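Local coordinates for phosphotriesterase homology protein (Escherichia coli, PDB 1BF6) that hydrolyses phosphorylated glyceryl acetates and related esters, including aromatic acetates and propionates, as a monomeric TIM-barrel enzyme that binds two zinc ions, at residues A33-C36 against Q37-N40; V105-E109 against Q110-G114; G130-T133 against P134-K138; R283-P286 against S287-F290. All blocks are in the same frame, centred on the assembly; numbering follows the deposited sequence.

Contact 1 (A33-C36 against Q37-N40); sequences AFIC and QEMN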
ATOM      1  N   ALA A  33      12.300   3.509 -17.873  1.00 13.93           N
ATOM      2  CA  ALA A  33      13.299   2.459 -18.071  1.00 13.94           C
ATOM      3  C   ALA A  33      13.754   1.856 -16.743  1.00 13.15           C
ATOM      4  O   ALA A  33      13.757   0.634 -16.582  1.00 13.67           O
ATOM      5  CB  ALA A  33      14.494   2.997 -18.864  1.00 11.38           C
ATOM      6  N   PHE A  34      14.089   2.713 -15.784  1.00 12.23           N
ATOM      7  CA  PHE A  34      14.532   2.259 -14.471  1.00 12.98           C
ATOM      8  C   PHE A  34      13.462   1.447 -13.752  1.00 13.96           C
ATOM      9  O   PHE A  34      13.769   0.423 -13.140  1.00 14.32           O
ATOM     10  CB  PHE A  34      14.913   3.439 -13.583  1.00 13.17           C
ATOM     11  CG  PHE A  34      16.107   4.205 -14.063  1.00 12.85           C
ATOM     12  CD1 PHE A  34      16.939   3.690 -15.045  1.00 12.44           C
ATOM     13  CD2 PHE A  34      16.405   5.444 -13.509  1.00 15.24           C
ATOM     14  CE1 PHE A  34      18.050   4.395 -15.467  1.00 13.49           C
ATOM     15  CE2 PHE A  34      17.517   6.162 -13.924  1.00 15.57           C
ATOM     16  CZ  PHE A  34      18.338   5.634 -14.904  1.00 14.47           C
ATOM     17  N   ILE A  35      12.214   1.917 -13.795  1.00 13.09           N
ATOM     18  CA  ILE A  35      11.123   1.212 -13.126  1.00 11.67           C
ATOM     19  C   ILE A  35      10.877  -0.150 -13.772  1.00 10.24           C
ATOM     20  O   ILE A  35      10.677  -1.130 -13.063  1.00 11.70           O
ATOM     21  CB  ILE A  35       9.828   2.096 -12.987  1.00 12.67           C
ATOM     22  CG1 ILE A  35       9.821   2.700 -11.554  1.00 13.52           C
ATOM     23  CG2 ILE A  35       8.567   1.250 -13.183  1.00 10.93           C
ATOM     24  CD1 ILE A  35      10.634   1.939 -10.472  1.00 17.16           C
ATOM     25  N   CYS A  36      10.951  -0.223 -15.100  1.00  9.33           N
ATOM     26  CA  CYS A  36      10.796  -1.494 -15.810  1.00 11.50           C
ATOM     27  C   CYS A  36      11.919  -2.468 -15.412  1.00 12.90           C
ATOM     28  O   CYS A  36      11.676  -3.658 -15.227  1.00 12.69           O
ATOM     29  CB  CYS A  36      10.834  -1.287 -17.322  1.00 11.58           C
ATOM     30  SG  CYS A  36       9.315  -0.622 -18.029  1.00 14.53           S
ATOM     31  N   GLN A  37      13.147  -1.965 -15.279  1.00 13.12           N
ATOM     32  CA  GLN A  37      14.278  -2.813 -14.893  1.00 13.76           C
ATOM     33  C   GLN A  37      14.063  -3.364 -13.483  1.00 14.22           C
ATOM     34  O   GLN A  37      14.341  -4.542 -13.222  1.00 13.96           O
ATOM     35  CB  GLN A  37      15.597  -2.028 -14.975  1.00 15.00           C
ATOM     36  CG  GLN A  37      16.055  -1.737 -16.413  1.00 20.13           C
ATOM     37  CD  GLN A  37      16.961  -0.501 -16.535  1.00 24.72           C
ATOM     38  OE1 GLN A  37      17.670  -0.116 -15.592  1.00 25.95           O
ATOM     39  NE2 GLN A  37      16.929   0.131 -17.704  1.00 26.27           N
ATOM     40  N   GLU A  38      13.531  -2.527 -12.590  1.00 11.00           N
ATOM     41  CA  GLU A  38      13.253  -2.935 -11.214  1.00  9.76           C
ATOM     42  C   GLU A  38      12.174  -4.020 -11.175  1.00 10.11           C
ATOM     43  O   GLU A  38      12.211  -4.904 -10.323  1.00 11.23           O
ATOM     44  CB  GLU A  38      12.800  -1.737 -10.383  1.00 10.87           C
ATOM     45  CG  GLU A  38      13.861  -0.639 -10.224  1.00 10.89           C
ATOM     46  CD  GLU A  38      14.765  -0.827  -9.010  1.00 12.42           C
ATOM     47  OE1 GLU A  38      14.556  -1.765  -8.208  1.00 11.28           O
ATOM     48  OE2 GLU A  38      15.686   0.001  -8.838  1.00 14.81           O
ATOM     49  N   MET A  39      11.207  -3.946 -12.087  1.00 11.10           N
ATOM     50  CA  MET A  39      10.136  -4.945 -12.120  1.00  9.98           C
ATOM     51  C   MET A  39      10.695  -6.267 -12.630  1.00 11.26           C
ATOM     52  O   MET A  39      10.308  -7.321 -12.145  1.00 13.28           O
ATOM     53  CB  MET A  39       8.941  -4.471 -12.965  1.00 10.07           C
ATOM     54  CG  MET A  39       8.216  -3.236 -12.398  1.00  6.84           C
ATOM     55  SD  MET A  39       7.600  -3.378 -10.705  1.00 10.47           S
ATOM     56  CE  MET A  39       8.775  -2.311  -9.783  1.00 11.58           C
ATOM     57  N   ASN A  40      11.629  -6.208 -13.577  1.00 12.87           N
ATOM     58  CA  ASN A  40      12.267  -7.419 -14.093  1.00 14.24           C
ATOM     59  C   ASN A  40      13.072  -8.087 -12.972  1.00 13.91           C
ATOM     60  O   ASN A  40      13.077  -9.314 -12.853  1.00 13.74           O
ATOM     61  CB  ASN A  40      13.184  -7.105 -15.279  1.00 15.32           C
ATOM     62  CG  ASN A  40      12.418  -6.766 -16.544  1.00 17.76           C
ATOM     63  OD1 ASN A  40      12.938  -6.092 -17.435  1.00 20.40           O
ATOM     64  ND2 ASN A  40      11.193  -7.252 -16.643  1.00 17.22           N
TER

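Contact 2 (V105-E109 against Q110-G114); sequences VDEIE and QGIDG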
ATOM      1  N   VAL A 105     -16.174   4.584  -7.077  1.00  8.53           N
ATOM      2  CA  VAL A 105     -16.899   3.474  -7.700  1.00  6.27           C
ATOM      3  C   VAL A 105     -16.680   3.430  -9.221  1.00  6.24           C
ATOM      4  O   VAL A 105     -16.443   2.359  -9.774  1.00  5.75           O
ATOM      5  CB  VAL A 105     -18.442   3.527  -7.375  1.00  4.94           C
ATOM      6  CG1 VAL A 105     -19.200   2.507  -8.232  1.00  5.11           C
ATOM      7  CG2 VAL A 105     -18.683   3.267  -5.892  1.00  5.22           C
ATOM      8  N   ASP A 106     -16.715   4.584  -9.899  1.00  3.76           N
ATOM      9  CA  ASP A 106     -16.518   4.618 -11.345  1.00  4.05           C
ATOM     10  C   ASP A 106     -15.075   4.298 -11.749  1.00  5.00           C
ATOM     11  O   ASP A 106     -14.830   3.816 -12.848  1.00  5.82           O
ATOM     12  CB  ASP A 106     -16.915   5.972 -11.928  1.00  7.31           C
ATOM     13  CG  ASP A 106     -18.424   6.239 -11.860  1.00 10.90           C
ATOM     14  OD1 ASP A 106     -19.210   5.352 -11.456  1.00  9.61           O
ATOM     15  OD2 ASP A 106     -18.814   7.368 -12.206  1.00 12.32           O
ATOM     16  N   GLU A 107     -14.124   4.634 -10.891  1.00  5.91           N
ATOM     17  CA  GLU A 107     -12.730   4.344 -11.200  1.00  7.11           C
ATOM     18  C   GLU A 107     -12.514   2.832 -11.122  1.00  7.34           C
ATOM     19  O   GLU A 107     -11.707   2.277 -11.871  1.00  8.31           O
ATOM     20  CB  GLU A 107     -11.784   5.114 -10.275  1.00  6.44           C
ATOM     21  CG  GLU A 107     -11.705   6.611 -10.639  1.00  8.57           C
ATOM     22  CD  GLU A 107     -10.371   7.270 -10.275  1.00  6.68           C
ATOM     23  OE1 GLU A 107      -9.819   6.986  -9.193  1.00  8.81           O
ATOM     24  OE2 GLU A 107      -9.900   8.101 -11.076  1.00  8.66           O
ATOM     25  N   ILE A 108     -13.305   2.180 -10.267  1.00  6.70           N
ATOM     26  CA  ILE A 108     -13.271   0.727 -10.074  1.00  7.70           C
ATOM     27  C   ILE A 108     -14.028   0.005 -11.194  1.00  9.05           C
ATOM     28  O   ILE A 108     -13.542  -0.987 -11.745  1.00  8.82           O
ATOM     29  CB  ILE A 108     -13.912   0.342  -8.712  1.00  6.26           C
ATOM     30  CG1 ILE A 108     -12.963   0.673  -7.571  1.00  5.82           C
ATOM     31  CG2 ILE A 108     -14.358  -1.128  -8.691  1.00  5.30           C
ATOM     32  CD1 ILE A 108     -13.607   0.604  -6.209  1.00  7.65           C
ATOM     33  N   GLU A 109     -15.190   0.553 -11.566  1.00  8.14           N
ATOM     34  CA  GLU A 109     -16.065  -0.045 -12.572  1.00  8.16           C
ATOM     35  C   GLU A 109     -15.816   0.289 -14.030  1.00  7.72           C
ATOM     36  O   GLU A 109     -15.924  -0.589 -14.878  1.00  9.82           O
ATOM     37  CB  GLU A 109     -17.553   0.241 -12.245  1.00  7.61           C
ATOM     38  CG  GLU A 109     -18.004  -0.141 -10.842  1.00  7.85           C
ATOM     39  CD  GLU A 109     -18.244  -1.635 -10.667  1.00  9.90           C
ATOM     40  OE1 GLU A 109     -17.640  -2.445 -11.396  1.00 12.79           O
ATOM     41  OE2 GLU A 109     -19.052  -2.007  -9.792  1.00 12.49           O
ATOM     42  N   GLN A 110     -15.515   1.550 -14.338  1.00  9.90           N
ATOM     43  CA  GLN A 110     -15.299   1.953 -15.727  1.00 10.03           C
ATOM     44  C   GLN A 110     -13.840   2.067 -16.168  1.00 10.38           C
ATOM     45  O   GLN A 110     -13.487   1.643 -17.266  1.00 12.50           O
ATOM     46  CB  GLN A 110     -16.001   3.283 -16.021  1.00 11.73           C
ATOM     47  CG  GLN A 110     -17.443   3.378 -15.535  1.00 14.17           C
ATOM     48  CD  GLN A 110     -18.307   2.219 -15.997  1.00 11.66           C
ATOM     49  OE1 GLN A 110     -18.254   1.797 -17.161  1.00 12.03           O
ATOM     50  NE2 GLN A 110     -19.106   1.686 -15.077  1.00 14.20           N
ATOM     51  N   GLY A 111     -13.012   2.704 -15.346  1.00 11.60           N
ATOM     52  CA  GLY A 111     -11.615   2.866 -15.713  1.00 10.77           C
ATOM     53  C   GLY A 111     -10.969   4.096 -15.107  1.00 11.11           C
ATOM     54  O   GLY A 111     -11.634   4.954 -14.505  1.00  9.79           O
ATOM     55  N   ILE A 112      -9.647   4.163 -15.227  1.00 10.91           N
ATOM     56  CA  ILE A 112      -8.902   5.288 -14.688  1.00 10.85           C
ATOM     57  C   ILE A 112      -8.069   5.995 -15.752  1.00 10.50           C
ATOM     58  O   ILE A 112      -7.620   5.385 -16.724  1.00 11.09           O
ATOM     59  CB  ILE A 112      -7.983   4.885 -13.502  1.00  9.82           C
ATOM     60  CG1 ILE A 112      -7.016   3.768 -13.911  1.00 10.21           C
ATOM     61  CG2 ILE A 112      -8.817   4.519 -12.278  1.00 10.30           C
ATOM     62  CD1 ILE A 112      -5.942   3.506 -12.870  1.00  7.52           C
ATOM     63  N   ASP A 113      -7.935   7.304 -15.582  1.00 12.06           N
ATOM     64  CA  ASP A 113      -7.156   8.157 -16.474  1.00 12.21           C
ATOM     65  C   ASP A 113      -7.421   8.000 -17.968  1.00 13.23           C
ATOM     66  O   ASP A 113      -6.508   8.141 -18.791  1.00 13.95           O
ATOM     67  CB  ASP A 113      -5.658   8.003 -16.162  1.00  9.49           C
ATOM     68  CG  ASP A 113      -5.345   8.170 -14.677  1.00 11.14           C
ATOM     69  OD1 ASP A 113      -5.947   9.053 -14.023  1.00 10.22           O
ATOM     70  OD2 ASP A 113      -4.499   7.412 -14.146  1.00  9.66           O
ATOM     71  N   GLY A 114      -8.673   7.711 -18.317  1.00 14.21           N
ATOM     72  CA  GLY A 114      -9.042   7.570 -19.714  1.00 15.08           C
ATOM     73  C   GLY A 114      -8.570   6.300 -20.393  1.00 15.62           C
ATOM     74  O   GLY A 114      -8.630   6.201 -21.613  1.00 17.67           O
TER
HETATM   75  O   HOH W   1     -19.733   2.659 -12.351  1.00  9.38           O
HETATM   76  O   HOH W   2     -13.902   6.577 -13.968  1.00 20.23           O
HETATM   77  O   HOH W   3      -9.881   8.406 -13.991  1.00  8.84           O

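Contact 3 (G130-T133 against P134-K138); sequences GKIT and PLEEK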
ATOM      1  N   GLY A 130      -1.227  11.654  14.242  1.00 12.06           N
ATOM      2  CA  GLY A 130      -1.886  11.823  15.521  1.00 11.01           C
ATOM      3  C   GLY A 130      -3.303  12.365  15.485  1.00 12.01           C
ATOM      4  O   GLY A 130      -3.866  12.694  16.531  1.00 10.63           O
ATOM      5  N   LYS A 131      -3.893  12.438  14.300  1.00 12.41           N
ATOM      6  CA  LYS A 131      -5.257  12.943  14.181  1.00 13.67           C
ATOM      7  C   LYS A 131      -5.912  12.620  12.851  1.00 12.44           C
ATOM      8  O   LYS A 131      -5.239  12.430  11.841  1.00 12.32           O
ATOM      9  CB  LYS A 131      -5.284  14.468  14.381  1.00 14.74           C
ATOM     10  CG  LYS A 131      -4.576  15.209  13.277  1.00 17.57           C
ATOM     11  CD  LYS A 131      -4.683  16.724  13.378  1.00 22.17           C
ATOM     12  CE  LYS A 131      -3.925  17.360  12.208  1.00 24.56           C
ATOM     13  NZ  LYS A 131      -3.997  18.845  12.182  1.00 28.12           N
ATOM     14  N   ILE A 132      -7.237  12.513  12.879  1.00 12.76           N
ATOM     15  CA  ILE A 132      -8.021  12.297  11.672  1.00 12.42           C
ATOM     16  C   ILE A 132      -8.764  13.626  11.523  1.00 12.42           C
ATOM     17  O   ILE A 132      -9.559  14.006  12.391  1.00 10.41           O
ATOM     18  CB  ILE A 132      -9.038  11.134  11.811  1.00 13.53           C
ATOM     19  CG1 ILE A 132      -8.297   9.811  12.060  1.00 12.65           C
ATOM     20  CG2 ILE A 132      -9.895  11.044  10.556  1.00 12.46           C
ATOM     21  CD1 ILE A 132      -9.204   8.593  12.184  1.00 11.46           C
ATOM     22  N   THR A 133      -8.433  14.368  10.474  1.00  9.17           N
ATOM     23  CA  THR A 133      -9.057  15.672  10.235  1.00 10.68           C
ATOM     24  C   THR A 133     -10.470  15.477   9.661  1.00 11.89           C
ATOM     25  O   THR A 133     -10.814  14.389   9.189  1.00  9.12           O
ATOM     26  CB  THR A 133      -8.244  16.491   9.205  1.00  7.56           C
ATOM     27  OG1 THR A 133      -8.414  15.914   7.902  1.00  8.28           O
ATOM     28  CG2 THR A 133      -6.751  16.506   9.567  1.00  7.38           C
ATOM     29  N   PRO A 134     -11.315  16.525   9.719  1.00 12.12           N
ATOM     30  CA  PRO A 134     -12.676  16.419   9.180  1.00 10.64           C
ATOM     31  C   PRO A 134     -12.696  15.967   7.709  1.00  9.54           C
ATOM     32  O   PRO A 134     -13.543  15.158   7.317  1.00  9.41           O
ATOM     33  CB  PRO A 134     -13.203  17.847   9.335  1.00 11.95           C
ATOM     34  CG  PRO A 134     -12.594  18.272  10.619  1.00  9.86           C
ATOM     35  CD  PRO A 134     -11.152  17.774  10.486  1.00 10.88           C
ATOM     36  N   LEU A 135     -11.765  16.463   6.892  1.00  6.96           N
ATOM     37  CA  LEU A 135     -11.726  16.068   5.486  1.00  7.03           C
ATOM     38  C   LEU A 135     -11.294  14.613   5.307  1.00  7.62           C
ATOM     39  O   LEU A 135     -11.748  13.930   4.393  1.00  7.38           O
ATOM     40  CB  LEU A 135     -10.821  16.992   4.671  1.00  8.13           C
ATOM     41  CG  LEU A 135     -11.322  18.431   4.503  1.00  7.90           C
ATOM     42  CD1 LEU A 135     -10.322  19.212   3.655  1.00  8.80           C
ATOM     43  CD2 LEU A 135     -12.687  18.428   3.822  1.00  7.02           C
ATOM     44  N   GLU A 136     -10.371  14.161   6.149  1.00  8.90           N
ATOM     45  CA  GLU A 136      -9.925  12.769   6.093  1.00  7.52           C
ATOM     46  C   GLU A 136     -11.085  11.852   6.515  1.00  7.07           C
ATOM     47  O   GLU A 136     -11.311  10.810   5.897  1.00  7.23           O
ATOM     48  CB  GLU A 136      -8.711  12.572   6.997  1.00  8.04           C
ATOM     49  CG  GLU A 136      -7.431  13.086   6.352  1.00  8.18           C
ATOM     50  CD  GLU A 136      -6.297  13.297   7.331  1.00  6.65           C
ATOM     51  OE1 GLU A 136      -6.463  13.056   8.543  1.00  7.04           O
ATOM     52  OE2 GLU A 136      -5.220  13.718   6.872  1.00 10.91           O
ATOM     53  N   GLU A 137     -11.828  12.253   7.546  1.00  7.70           N
ATOM     54  CA  GLU A 137     -12.977  11.477   8.001  1.00  9.89           C
ATOM     55  C   GLU A 137     -13.962  11.297   6.846  1.00  9.86           C
ATOM     56  O   GLU A 137     -14.442  10.190   6.593  1.00 10.53           O
ATOM     57  CB  GLU A 137     -13.682  12.164   9.168  1.00 11.15           C
ATOM     58  CG  GLU A 137     -14.961  11.431   9.589  1.00 16.03           C
ATOM     59  CD  GLU A 137     -15.691  12.102  10.730  1.00 20.57           C
ATOM     60  OE1 GLU A 137     -15.702  13.352  10.793  1.00 25.73           O
ATOM     61  OE2 GLU A 137     -16.275  11.379  11.555  1.00 19.88           O
ATOM     62  N   LYS A 138     -14.228  12.389   6.132  1.00  9.28           N
ATOM     63  CA  LYS A 138     -15.142  12.395   4.989  1.00  8.31           C
ATOM     64  C   LYS A 138     -14.641  11.442   3.902  1.00  9.10           C
ATOM     65  O   LYS A 138     -15.424  10.700   3.300  1.00  6.57           O
ATOM     66  CB  LYS A 138     -15.243  13.812   4.430  1.00  9.06           C
ATOM     67  CG  LYS A 138     -16.227  14.020   3.302  1.00  9.74           C
ATOM     68  CD  LYS A 138     -16.048  15.445   2.776  1.00 11.07           C
ATOM     69  CE  LYS A 138     -17.171  15.892   1.880  1.00 12.21           C
ATOM     70  NZ  LYS A 138     -16.944  17.327   1.508  1.00 12.43           N
TER

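Contact 4 (R283-P286 against S287-F290); sequences RENP and SQFF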
ATOM      1  N   ARG A 283       2.866 -14.470  -0.355  1.00 10.05           N
ATOM      2  CA  ARG A 283       2.024 -15.088  -1.371  1.00 10.68           C
ATOM      3  C   ARG A 283       0.607 -15.408  -0.906  1.00 10.11           C
ATOM      4  O   ARG A 283      -0.359 -14.988  -1.542  1.00  9.44           O
ATOM      5  CB  ARG A 283       2.686 -16.361  -1.930  1.00 12.69           C
ATOM      6  CG  ARG A 283       1.877 -17.075  -3.025  1.00 16.37           C
ATOM      7  CD  ARG A 283       2.289 -18.542  -3.178  1.00 22.56           C
ATOM      8  NE  ARG A 283       3.700 -18.650  -3.540  1.00 29.93           N
ATOM      9  CZ  ARG A 283       4.592 -19.455  -2.957  1.00 32.42           C
ATOM     10  NH1 ARG A 283       4.243 -20.270  -1.963  1.00 32.01           N
ATOM     11  NH2 ARG A 283       5.865 -19.393  -3.338  1.00 33.38           N
ATOM     12  N   GLU A 284       0.481 -16.146   0.197  1.00 10.46           N
ATOM     13  CA  GLU A 284      -0.835 -16.549   0.684  1.00 12.45           C
ATOM     14  C   GLU A 284      -1.743 -15.380   1.035  1.00 11.70           C
ATOM     15  O   GLU A 284      -2.821 -15.225   0.451  1.00 10.93           O
ATOM     16  CB  GLU A 284      -0.711 -17.488   1.878  1.00 16.91           C
ATOM     17  CG  GLU A 284       0.001 -18.792   1.555  1.00 25.28           C
ATOM     18  CD  GLU A 284      -0.179 -19.851   2.640  1.00 31.97           C
ATOM     19  OE1 GLU A 284      -1.111 -19.719   3.475  1.00 34.19           O
ATOM     20  OE2 GLU A 284       0.608 -20.825   2.648  1.00 35.14           O
ATOM     21  N   ASN A 285      -1.289 -14.547   1.960  1.00 10.03           N
ATOM     22  CA  ASN A 285      -2.065 -13.388   2.396  1.00 10.66           C
ATOM     23  C   ASN A 285      -2.568 -12.491   1.260  1.00  9.98           C
ATOM     24  O   ASN A 285      -3.760 -12.217   1.183  1.00  9.57           O
ATOM     25  CB  ASN A 285      -1.298 -12.569   3.453  1.00 10.48           C
ATOM     26  CG  ASN A 285      -1.197 -13.283   4.786  1.00  9.30           C
ATOM     27  OD1 ASN A 285      -1.767 -14.357   4.978  1.00 11.44           O
ATOM     28  ND2 ASN A 285      -0.469 -12.690   5.716  1.00  8.10           N
ATOM     29  N   PRO A 286      -1.679 -12.038   0.356  1.00  9.71           N
ATOM     30  CA  PRO A 286      -2.113 -11.177  -0.753  1.00 10.36           C
ATOM     31  C   PRO A 286      -3.142 -11.851  -1.664  1.00 11.73           C
ATOM     32  O   PRO A 286      -4.105 -11.215  -2.111  1.00  9.41           O
ATOM     33  CB  PRO A 286      -0.816 -10.917  -1.511  1.00 11.20           C
ATOM     34  CG  PRO A 286       0.217 -10.955  -0.446  1.00 13.17           C
ATOM     35  CD  PRO A 286      -0.206 -12.148   0.380  1.00 10.98           C
ATOM     36  N   SER A 287      -2.908 -13.127  -1.975  1.00 12.80           N
ATOM     37  CA  SER A 287      -3.822 -13.886  -2.824  1.00 14.80           C
ATOM     38  C   SER A 287      -5.222 -13.938  -2.204  1.00 13.86           C
ATOM     39  O   SER A 287      -6.212 -13.855  -2.917  1.00 17.16           O
ATOM     40  CB  SER A 287      -3.296 -15.305  -3.040  1.00 15.57           C
ATOM     41  OG  SER A 287      -2.063 -15.283  -3.744  1.00 19.96           O
ATOM     42  N   GLN A 288      -5.290 -14.046  -0.880  1.00 14.51           N
ATOM     43  CA  GLN A 288      -6.565 -14.104  -0.169  1.00 16.52           C
ATOM     44  C   GLN A 288      -7.200 -12.721  -0.018  1.00 17.01           C
ATOM     45  O   GLN A 288      -8.426 -12.584  -0.095  1.00 17.45           O
ATOM     46  CB  GLN A 288      -6.376 -14.711   1.230  1.00 19.74           C
ATOM     47  CG  GLN A 288      -5.744 -16.105   1.246  1.00 28.13           C
ATOM     48  CD  GLN A 288      -5.390 -16.605   2.651  1.00 33.69           C
ATOM     49  OE1 GLN A 288      -5.295 -15.825   3.609  1.00 38.92           O
ATOM     50  NE2 GLN A 288      -5.174 -17.915   2.771  1.00 36.74           N
ATOM     51  N   PHE A 289      -6.365 -11.693   0.140  1.00 12.22           N
ATOM     52  CA  PHE A 289      -6.855 -10.333   0.369  1.00 11.83           C
ATOM     53  C   PHE A 289      -7.187  -9.483  -0.850  1.00 12.27           C
ATOM     54  O   PHE A 289      -8.268  -8.883  -0.914  1.00 11.14           O
ATOM     55  CB  PHE A 289      -5.871  -9.579   1.280  1.00  9.37           C
ATOM     56  CG  PHE A 289      -6.342  -8.211   1.697  1.00  8.62           C
ATOM     57  CD1 PHE A 289      -6.081  -7.089   0.900  1.00  9.10           C
ATOM     58  CD2 PHE A 289      -7.045  -8.043   2.884  1.00  8.24           C
ATOM     59  CE1 PHE A 289      -6.520  -5.817   1.286  1.00  9.06           C
ATOM     60  CE2 PHE A 289      -7.490  -6.771   3.284  1.00  9.03           C
ATOM     61  CZ  PHE A 289      -7.224  -5.659   2.480  1.00  8.77           C
ATOM     62  N   PHE A 290      -6.264  -9.426  -1.803  1.00 10.42           N
ATOM     63  CA  PHE A 290      -6.414  -8.600  -3.000  1.00 15.64           C
ATOM     64  C   PHE A 290      -7.325  -9.101  -4.095  1.00 19.68           C
ATOM     65  O   PHE A 290      -7.671  -8.346  -5.008  1.00 21.46           O
ATOM     66  CB  PHE A 290      -5.035  -8.241  -3.576  1.00 13.83           C
ATOM     67  CG  PHE A 290      -4.206  -7.418  -2.644  1.00 13.91           C
ATOM     68  CD1 PHE A 290      -4.587  -6.112  -2.322  1.00 12.95           C
ATOM     69  CD2 PHE A 290      -3.096  -7.963  -2.012  1.00 13.84           C
ATOM     70  CE1 PHE A 290      -3.874  -5.364  -1.374  1.00 11.68           C
ATOM     71  CE2 PHE A 290      -2.373  -7.225  -1.061  1.00 12.39           C
ATOM     72  CZ  PHE A 290      -2.763  -5.925  -0.740  1.00 12.87           C
TER
HETATM   73  O   HOH W   4      -2.670 -16.937   4.841  1.00 19.62           O

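Contact 1 (A33-C36 against Q37-N40)
The carbonyl oxygen of Cys-36 is gripped by two backbone N-H groups. Asn-40 N donates to Cys-36 O at 3.0 Å, and Met-39 N adds a weak, bent bond to the same oxygen. Met-39 N also bonds Ile-35 O at 3.0 Å. Gln-37 N to Ala-33 O and Glu-38 N to Phe-34 O complete the ladder. Apart from the weak Met-39 bond, which spans three residues, these are the i to i+4 bonds of an alpha helix, and both segments lie within helix 32-44 on the outside of the barrel. The side chains meet at spacings of three and four residues. Gln-37 runs alongside Phe-34 in the same direction, with its amide plane turned 64° from the ring. Its OE1 comes within 3.9 Å of Phe-34 CD1, and its NE2 lies as far from Ala-33 CB. The stem is extended beyond CG (chi2 155°), which carries the amide back beside the preceding turn. Ile-35 and Glu-38 cross at about a right angle, with Ile-35 CD1 4.1 Å from Glu-38 CG. Glu-38 then bends at chi2 (-90°), and its carboxylate forms a salt bridge with Lys-250. Ile-35 and Met-39 both pack on Val-68 of helix 62-72.

Contact 2 (V105-E109 against Q110-G114)
The C-terminal end of helix 97-109 unwinds here into the loop that leads to strand 119-120. Asp-106 O takes two backbone donors at this end. Gln-110 N bonds it at 2.8 Å, tilted 34° from the carbonyl plane, while Gly-111 N reaches Asp-106 O at 3.3 Å and lies in that plane. Gly-111 is the first residue to leave helical angles. Its phi is positive (152°), a conformation open mainly to glycine. The chain then leaves the helix end and passes beside Glu-107, and Gly-111 O receives a CA-H contact from Glu-107 CA at 3.5 Å. Ile-112 lays its CG2 branch against the stem of Glu-107, 3.6 Å from Glu-107 CB, and the two side chains cross at about a right angle. Three waters span the turn. One joins Asp-106 OD1 to Gln-110 NE2, and another donates to Gly-111 O and weakly to Asp-106 O. The third donates to Glu-107 OE2 and accepts from Asp-113 N at 2.7 Å. Glu-107 also bonds Thr-80 OG1, and Arg-60 forms salt bridges with both Glu-107 and Asp-113, which would probably ease the charge between the two acids. Ile-108 packs on Thr-150 of helix 134-150 and, with Ile-112, on strand 75-80.

Contact 3 (G130-T133 against P134-K138)
Thr-133 and Glu-136 cross obliquely, each side chain reaching the backbone N-H of the other. Thr-133 OG1 accepts from Glu-136 N at 3.2 Å. In return, Thr-133 N donates to Glu-136 OE1 at 3.1 Å, in a nearly straight bond of 171°. The N-H meets the carboxylate from above, 44° out of its plane. Thr-133 OG1 sits between its own N and carbonyl carbon (chi1 72°), where it faces the first turn. The extended Glu-136 stem brings CG to 3.4 Å from that oxygen. This reciprocal pair is a capping box, with Thr-133 as N-cap of helix 134-150, and it ends the loop that follows strand 122-126. Glu-137 N bonds Thr-133 O at 2.9 Å, nearly along the C=O axis. Pro-134 begins the helix, where its lack of an N-H costs no helical bond, and its CD presses to 3.4 Å from Thr-133 CB. Ile-132 CG2 lies against the backbone of the first turn, 3.8 Å from Glu-137 N. Both box side chains have further partners. Thr-133 OG1 bonds Asp-85 OD1, while Glu-136 OE2 accepts from Ser-128 OG and Asp-85 N.

Contact 4 (R283-P286 against S287-F290)
Ser-287 grips Arg-283 O twice. Ser-287 OG donates to Arg-283 O at 2.8 Å and Ser-287 N donates to it at 3.2 Å, the two arriving from opposite faces of the carbonyl plane. The hydroxyl lies beside its own backbone N (chi1 -64°), which turns it back to the preceding turn. Gln-288 N bonds Glu-284 O at 3.0 Å. The extended Gln-288 side chain crosses that of Asn-285 at a slant, with the amide planes 38° apart, and a water lies between Asn-285 OD1 and Gln-288 OE1. The amide nitrogen of Asn-285 donates to the carbonyls of Val-237 and Leu-234. Phe-289 N bonds Asn-285 O at 2.9 Å. The Phe-289 ring makes a cation-pi contact with Arg-180. Phe-290 N closes the series on Pro-286 O at 2.8 Å. The Phe-290 ring receives Pro-286 CB at its edge, with CD2 3.8 Å from that carbon, while Phe-289 CD1 lies 3.6 Å above the ring plane, offset toward its rim. Pro-286 has no N-H for the turn before, and helix 275-289 is kinked there. This is a proline-kinked C-terminal helix packed on barrel strands 7-12 and 237-239, and its Arg-283 belongs to the beta-D-glucose binding site.

The four contacts follow one another along the chain in series; none nests in or crosses another, and none touches another. Each spans consecutive residues, so none closes a long loop. Contact 1 lies within helix 32-44, between strands 28-29 and 47-52. Contact 2 ends helix 97-109 and starts the run to strand 119-120. Contact 3 then starts helix 134-150, the helix on which contact 2 packs. Contact 4 sits in the last helix, which returns to the first strand, 7-12, and so brings the two ends of the chain together. Contacts 1 and 3 lie on opposite sides of the chain's centre, their centres about 36 Å apart.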